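Local coordinates for protein trans-isoprenyl diphosphate synthase (Caulobacter crescentus, PDB 3OYR) that probably makes all-trans-octaprenyl diphosphate, the precursor of quinone side chains, by adding isopentenyl units to farnesyl diphosphate in a metal-dependent reaction, at residues 25-30 against 327-332; 54-59 against 127-132. One frame throughout, in Å; residues are numbered along the deposited sequence. Where two conformers were deposited one is given.

Interaction 1. Residues 25-30 against 327-332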
loop_
_atom_site.group_PDB
_atom_site.type_symbol
_atom_site.label_atom_id
_atom_site.label_comp_id
_atom_site.label_asym_id
_atom_site.label_seq_id
_atom_site.Cartn_x
_atom_site.Cartn_y
_atom_site.Cartn_z
ATOM N N ASP B 25 -2.429 11.876 -28.397
ATOM C CA ASP B 25 -2.870 13.256 -28.599
ATOM C C ASP B 25 -4.374 13.439 -28.561
ATOM O O ASP B 25 -4.853 14.346 -27.887
ATOM C CB ASP B 25 -2.313 13.852 -29.911
ATOM C CG ASP B 25 -0.799 14.128 -29.859
ATOM O OD1 ASP B 25 -0.122 13.770 -28.856
ATOM O OD2 ASP B 25 -0.285 14.702 -30.850
ATOM N N ARG B 26 -5.110 12.573 -29.253
ATOM C CA ARG B 26 -6.574 12.665 -29.306
ATOM C C ARG B 26 -7.198 12.381 -27.929
ATOM O O ARG B 26 -8.115 13.092 -27.489
ATOM C CB ARG B 26 -7.126 11.708 -30.372
ATOM C CG ARG B 26 -8.643 11.745 -30.557
ATOM C CD ARG B 26 -9.056 10.772 -31.645
ATOM N NE ARG B 26 -8.111 10.791 -32.755
ATOM C CZ ARG B 26 -8.266 11.512 -33.862
ATOM N NH1 ARG B 26 -7.345 11.469 -34.815
ATOM N NH2 ARG B 26 -9.343 12.268 -34.018
ATOM N N LEU B 27 -6.695 11.341 -27.256
ATOM C CA LEU B 27 -7.128 11.003 -25.901
ATOM C C LEU B 27 -6.957 12.204 -24.943
ATOM O O LEU B 27 -7.896 12.595 -24.276
ATOM C CB LEU B 27 -6.377 9.768 -25.364
ATOM C CG LEU B 27 -6.827 9.213 -24.005
ATOM C CD1 LEU B 27 -8.354 9.109 -23.874
ATOM C CD2 LEU B 27 -6.217 7.868 -23.779
ATOM N N VAL B 28 -5.764 12.776 -24.922
ATOM C CA VAL B 28 -5.405 13.869 -24.032
ATOM C C VAL B 28 -6.302 15.086 -24.255
ATOM O O VAL B 28 -6.822 15.687 -23.294
ATOM C CB VAL B 28 -3.923 14.213 -24.232
ATOM C CG1 VAL B 28 -3.552 15.556 -23.580
ATOM C CG2 VAL B 28 -3.086 13.081 -23.682
ATOM N N ARG B 29 -6.530 15.399 -25.528
ATOM C CA ARG B 29 -7.378 16.511 -25.921
ATOM C C ARG B 29 -8.851 16.286 -25.559
ATOM O O ARG B 29 -9.495 17.171 -25.003
ATOM C CB ARG B 29 -7.233 16.712 -27.419
ATOM C CG ARG B 29 -7.739 18.011 -27.954
ATOM C CD ARG B 29 -7.211 18.180 -29.364
ATOM N NE ARG B 29 -7.792 17.214 -30.302
ATOM C CZ ARG B 29 -7.104 16.317 -31.017
ATOM N NH1 ARG B 29 -5.773 16.229 -30.952
ATOM N NH2 ARG B 29 -7.757 15.509 -31.825
ATOM N N LEU B 30 -9.380 15.099 -25.848
ATOM C CA LEU B 30 -10.754 14.773 -25.459
ATOM C C LEU B 30 -10.958 14.787 -23.938
ATOM O O LEU B 30 -12.036 15.147 -23.454
ATOM C CB LEU B 30 -11.164 13.412 -26.020
ATOM C CG LEU B 30 -11.446 13.340 -27.523
ATOM C CD1 LEU B 30 -11.439 11.875 -27.920
ATOM C CD2 LEU B 30 -12.789 14.018 -27.881
ATOM N N ASN B 327 -16.933 6.391 -32.483
ATOM C CA ASN B 327 -16.845 7.827 -32.209
ATOM C C ASN B 327 -15.407 8.256 -31.904
ATOM O O ASN B 327 -14.479 7.470 -32.074
ATOM C CB ASN B 327 -17.816 8.223 -31.090
ATOM C CG ASN B 327 -17.567 7.476 -29.780
ATOM O OD1 ASN B 327 -16.444 7.077 -29.449
ATOM N ND2 ASN B 327 -18.622 7.310 -29.019
ATOM N N ASP B 328 -15.227 9.489 -31.439
ATOM C CA ASP B 328 -13.883 10.022 -31.153
ATOM C C ASP B 328 -13.197 9.354 -29.965
ATOM O O ASP B 328 -11.986 9.132 -29.991
ATOM C CB ASP B 328 -13.929 11.549 -30.935
ATOM C CG ASP B 328 -14.150 12.318 -32.226
ATOM O OD1 ASP B 328 -14.894 13.323 -32.203
ATOM O OD2 ASP B 328 -13.571 11.922 -33.263
ATOM N N TRP B 329 -13.976 9.048 -28.935
ATOM C CA TRP B 329 -13.476 8.364 -27.744
ATOM C C TRP B 329 -12.961 6.992 -28.135
ATOM O O TRP B 329 -11.837 6.612 -27.769
ATOM C CB TRP B 329 -14.583 8.216 -26.700
ATOM C CG TRP B 329 -14.840 9.465 -25.945
ATOM C CD1 TRP B 329 -15.961 10.235 -26.002
ATOM C CD2 TRP B 329 -13.949 10.109 -25.027
ATOM N NE1 TRP B 329 -15.830 11.317 -25.169
ATOM C CE2 TRP B 329 -14.602 11.270 -24.563
ATOM C CE3 TRP B 329 -12.656 9.818 -24.552
ATOM C CZ2 TRP B 329 -14.014 12.141 -23.633
ATOM C CZ3 TRP B 329 -12.081 10.674 -23.625
ATOM C CH2 TRP B 329 -12.764 11.819 -23.171
ATOM N N ARG B 330 -13.762 6.270 -28.920
ATOM C CA ARG B 330 -13.313 4.946 -29.407
ATOM C C ARG B 330 -12.035 5.004 -30.257
ATOM O O ARG B 330 -11.095 4.229 -30.024
ATOM C CB ARG B 330 -14.410 4.154 -30.117
ATOM C CG ARG B 330 -14.176 2.653 -29.944
ATOM C CD ARG B 330 -15.058 1.790 -30.805
ATOM N NE ARG B 330 -14.553 1.742 -32.168
ATOM C CZ ARG B 330 -15.187 1.163 -33.180
ATOM N NH1 ARG B 330 -16.369 0.578 -32.994
ATOM N NH2 ARG B 330 -14.632 1.175 -34.382
ATOM N N GLU B 331 -11.984 5.941 -31.202
ATOM C CA GLU B 331 -10.774 6.163 -31.998
ATOM C C GLU B 331 -9.539 6.540 -31.173
ATOM O O GLU B 331 -8.412 6.104 -31.474
ATOM C CB GLU B 331 -11.039 7.247 -33.051
ATOM C CG GLU B 331 -9.825 7.637 -33.905
ATOM C CD GLU B 331 -9.907 7.165 -35.352
ATOM O OE1 GLU B 331 -8.858 7.200 -36.035
ATOM O OE2 GLU B 331 -11.005 6.769 -35.810
ATOM N N ALA B 332 -9.738 7.376 -30.157
ATOM C CA ALA B 332 -8.671 7.749 -29.216
ATOM C C ALA B 332 -8.109 6.514 -28.492
ATOM O O ALA B 332 -6.892 6.366 -28.321
ATOM C CB ALA B 332 -9.190 8.778 -28.210
HETATM O O HOH W 1 -5.182 8.653 -28.548
#
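L30 and A332 meet where the first and last helices of a largely helical isoprenoid synthase fold pack together, an example in which segments 25-30 and 327-332 share no direct hydrogen bond. Helices 25-45 and 328-342 run roughly antiparallel, their short segments inclined at 137° with axes 8.8 Å apart. The small side chain of A332 is consistent with so close an approach: its CB lies 3.7 Å from L27 N and also touches L30 CD1. L30 makes the other tight contact, a CH-pi interaction in which its CB sits over one face of the W329 indole, 3.8 Å from the six-membered ring centroid and 18° off the normal. Although the CB of W329 points away from helix 25-45, chi1 of -78° sets CG anti to the carbonyl carbon and brings the ring back. L27 CD1 comes up to the rim of the same ring at CZ3, and L27 also packs on A75. On this packed side a water joins the backbones, donating to A332 O at 2.9 Å and accepting a weak bond from L27 N at 3.3 Å.

Toward solvent the fit is looser and more polar. In the conformer described, R26 CD lies 3.7 Å from D328 O and E331 CG stands over one face of the guanidinium; a second was modelled, so the outer end is less certain. R26 NE forms a salt bridge with E335 OE1, one turn further along helix 328-342, adding a polar tie. D328 OD2 stays 4.3 Å from R26 NH2, too long for a salt bridge.

Interaction 2. Residues 54-59 against 127-132; sequences PALAEH and AQSVLV
L56 lays its branched end over V132 and the adjoining turn of helix 126-147, a compact case of two helices of the isoprenoid synthase fold meeting almost at a right angle. Helix 52-61 crosses at 84° with the segment axes 10.2 Å apart, and L56 reaches across between them. Its CG is anti to the backbone N (chi1 -161°), so that both methyl groups reach V132, CD1 also meeting the Q128-S129 backbone. CD1 of L56 lies 3.8 Å from V132 CG2 and 3.7 Å from Q128 O, while CD2 rests 4.0 Å from V132 CG1. The leucine and valine side chains thus meet obliquely, methyl against methyl, with no hydrogen bond between the segments. An alanine in place of L56 would remove both methyl groups and is likely to leave a gap beside V132 and the Q128-S129 peptide.

The neighbourhood is buried and has several owners. L103 of helix 87-109, the helix that carries the calcium-binding D105 and D109, touches both L56 and S129, and W124 also packs on L56. Of the Q128 side chain only the base takes part, beside its backbone O: its CB is 4.1 Å from L56 CD1, whereas its end turns away and NE2 donates a hydrogen bond to the carbonyl oxygen of V168 of the second subunit. One helix thereby serves both this crossing and the dimer interface. Beside the leucine, a lighter touch completes the contact, A57 CB lying 4.3 Å from V132 CG1.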
loop_
_atom_site.group_PDB
_atom_site.type_symbol
_atom_site.label_atom_id
_atom_site.label_comp_id
_atom_site.label_asym_id
_atom_site.label_seq_id
_atom_site.Cartn_x
_atom_site.Cartn_y
_atom_site.Cartn_z
ATOM N N PRO B 54 3.755 15.443 1.379
ATOM C CA PRO B 54 3.608 16.160 0.101
ATOM C C PRO B 54 4.935 16.483 -0.620
ATOM O O PRO B 54 4.950 16.579 -1.844
ATOM C CB PRO B 54 2.884 17.458 0.500
ATOM C CG PRO B 54 3.176 17.634 1.950
ATOM C CD PRO B 54 3.193 16.238 2.496
ATOM N N ALA B 55 6.024 16.635 0.129
ATOM C CA ALA B 55 7.348 16.846 -0.486
ATOM C C ALA B 55 7.782 15.623 -1.308
ATOM O O ALA B 55 8.088 15.762 -2.482
ATOM C CB ALA B 55 8.400 17.198 0.567
ATOM N N LEU B 56 7.763 14.428 -0.705
ATOM C CA LEU B 56 8.125 13.193 -1.422
ATOM C C LEU B 56 7.168 12.893 -2.580
ATOM O O LEU B 56 7.604 12.531 -3.687
ATOM C CB LEU B 56 8.229 12.005 -0.454
ATOM C CG LEU B 56 8.993 10.733 -0.864
ATOM C CD1 LEU B 56 9.374 9.904 0.347
ATOM C CD2 LEU B 56 8.182 9.846 -1.809
ATOM N N ALA B 57 5.872 13.060 -2.324
ATOM C CA ALA B 57 4.838 12.785 -3.316
ATOM C C ALA B 57 4.925 13.681 -4.551
ATOM O O ALA B 57 4.905 13.182 -5.688
ATOM C CB ALA B 57 3.457 12.894 -2.681
ATOM N N GLU B 58 5.027 14.994 -4.336
ATOM C CA GLU B 58 5.143 15.942 -5.447
ATOM C C GLU B 58 6.446 15.778 -6.219
ATOM O O GLU B 58 6.480 16.029 -7.416
ATOM C CB GLU B 58 4.992 17.403 -4.992
ATOM C CG GLU B 58 4.506 18.341 -6.110
ATOM C CD GLU B 58 5.056 19.758 -6.003
ATOM O OE1 GLU B 58 4.796 20.430 -4.982
ATOM O OE2 GLU B 58 5.735 20.208 -6.956
ATOM N N HIS B 59 7.509 15.338 -5.549
ATOM C CA HIS B 59 8.762 15.068 -6.248
ATOM C C HIS B 59 8.499 14.056 -7.381
ATOM O O HIS B 59 8.956 14.258 -8.503
ATOM C CB HIS B 59 9.826 14.569 -5.276
ATOM C CG HIS B 59 11.092 14.096 -5.932
ATOM N ND1 HIS B 59 12.167 14.929 -6.165
ATOM C CD2 HIS B 59 11.467 12.870 -6.374
ATOM C CE1 HIS B 59 13.141 14.244 -6.736
ATOM N NE2 HIS B 59 12.740 12.993 -6.881
ATOM N N ALA B 127 12.589 3.769 3.752
ATOM C CA ALA B 127 11.468 3.675 4.687
ATOM C C ALA B 127 10.395 4.709 4.373
ATOM O O ALA B 127 9.208 4.352 4.243
ATOM C CB ALA B 127 11.951 3.810 6.131
ATOM N N GLN B 128 10.821 5.965 4.201
ATOM C CA GLN B 128 9.898 7.052 3.886
ATOM C C GLN B 128 9.195 6.881 2.540
ATOM O O GLN B 128 8.000 7.162 2.443
ATOM C CB GLN B 128 10.553 8.444 4.006
ATOM C CG GLN B 128 10.927 8.898 5.450
ATOM C CD GLN B 128 9.732 9.173 6.386
ATOM O OE1 GLN B 128 8.635 8.652 6.198
ATOM N NE2 GLN B 128 9.964 9.994 7.414
ATOM N N SER B 129 9.921 6.400 1.530
ATOM C CA SER B 129 9.321 6.009 0.247
ATOM C C SER B 129 8.209 4.982 0.396
ATOM O O SER B 129 7.100 5.154 -0.140
ATOM C CB SER B 129 10.380 5.446 -0.699
ATOM O OG SER B 129 10.782 6.430 -1.621
ATOM N N VAL B 130 8.497 3.936 1.149
ATOM C CA VAL B 130 7.493 2.916 1.457
ATOM C C VAL B 130 6.279 3.513 2.157
ATOM O O VAL B 130 5.153 3.314 1.704
ATOM C CB VAL B 130 8.118 1.748 2.245
ATOM C CG1 VAL B 130 7.058 0.867 2.926
ATOM C CG2 VAL B 130 8.959 0.934 1.293
ATOM N N LEU B 131 6.521 4.285 3.214
ATOM C CA LEU B 131 5.444 4.900 4.014
ATOM C C LEU B 131 4.573 5.920 3.270
ATOM O O LEU B 131 3.344 5.948 3.463
ATOM C CB LEU B 131 5.994 5.478 5.326
ATOM C CG LEU B 131 6.678 4.524 6.324
ATOM C CD1 LEU B 131 7.233 5.295 7.523
ATOM C CD2 LEU B 131 5.752 3.401 6.787
ATOM N N VAL B 132 5.189 6.738 2.421
ATOM C CA VAL B 132 4.444 7.688 1.580
ATOM C C VAL B 132 3.613 6.946 0.530
ATOM O O VAL B 132 2.459 7.313 0.258
ATOM C CB VAL B 132 5.357 8.771 0.951
ATOM C CG1 VAL B 132 4.575 9.656 -0.046
ATOM C CG2 VAL B 132 5.967 9.655 2.066
#

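Interactions 1 and 2 illustrate how a largely helical fold is held together at points well apart: their centres are about 33 Å from each other, their nearest atoms about 19 Å, and each centre lies about 20 Å from that of the chain. Interaction 2 is nested in sequence within the long loop that interaction 1 closes, and helices 25-45 and 52-61, one from each, are consecutive. Neither contact lines the substrate pocket. The side chains of L27 and S129 are each about 12 Å from a bound dimethylallyl diphosphate, but S129 is also about 10 Å from the side chain of calcium-binding D105. Interaction 2 additionally adjoins the second subunit, whereas interaction 1 stays within one chain.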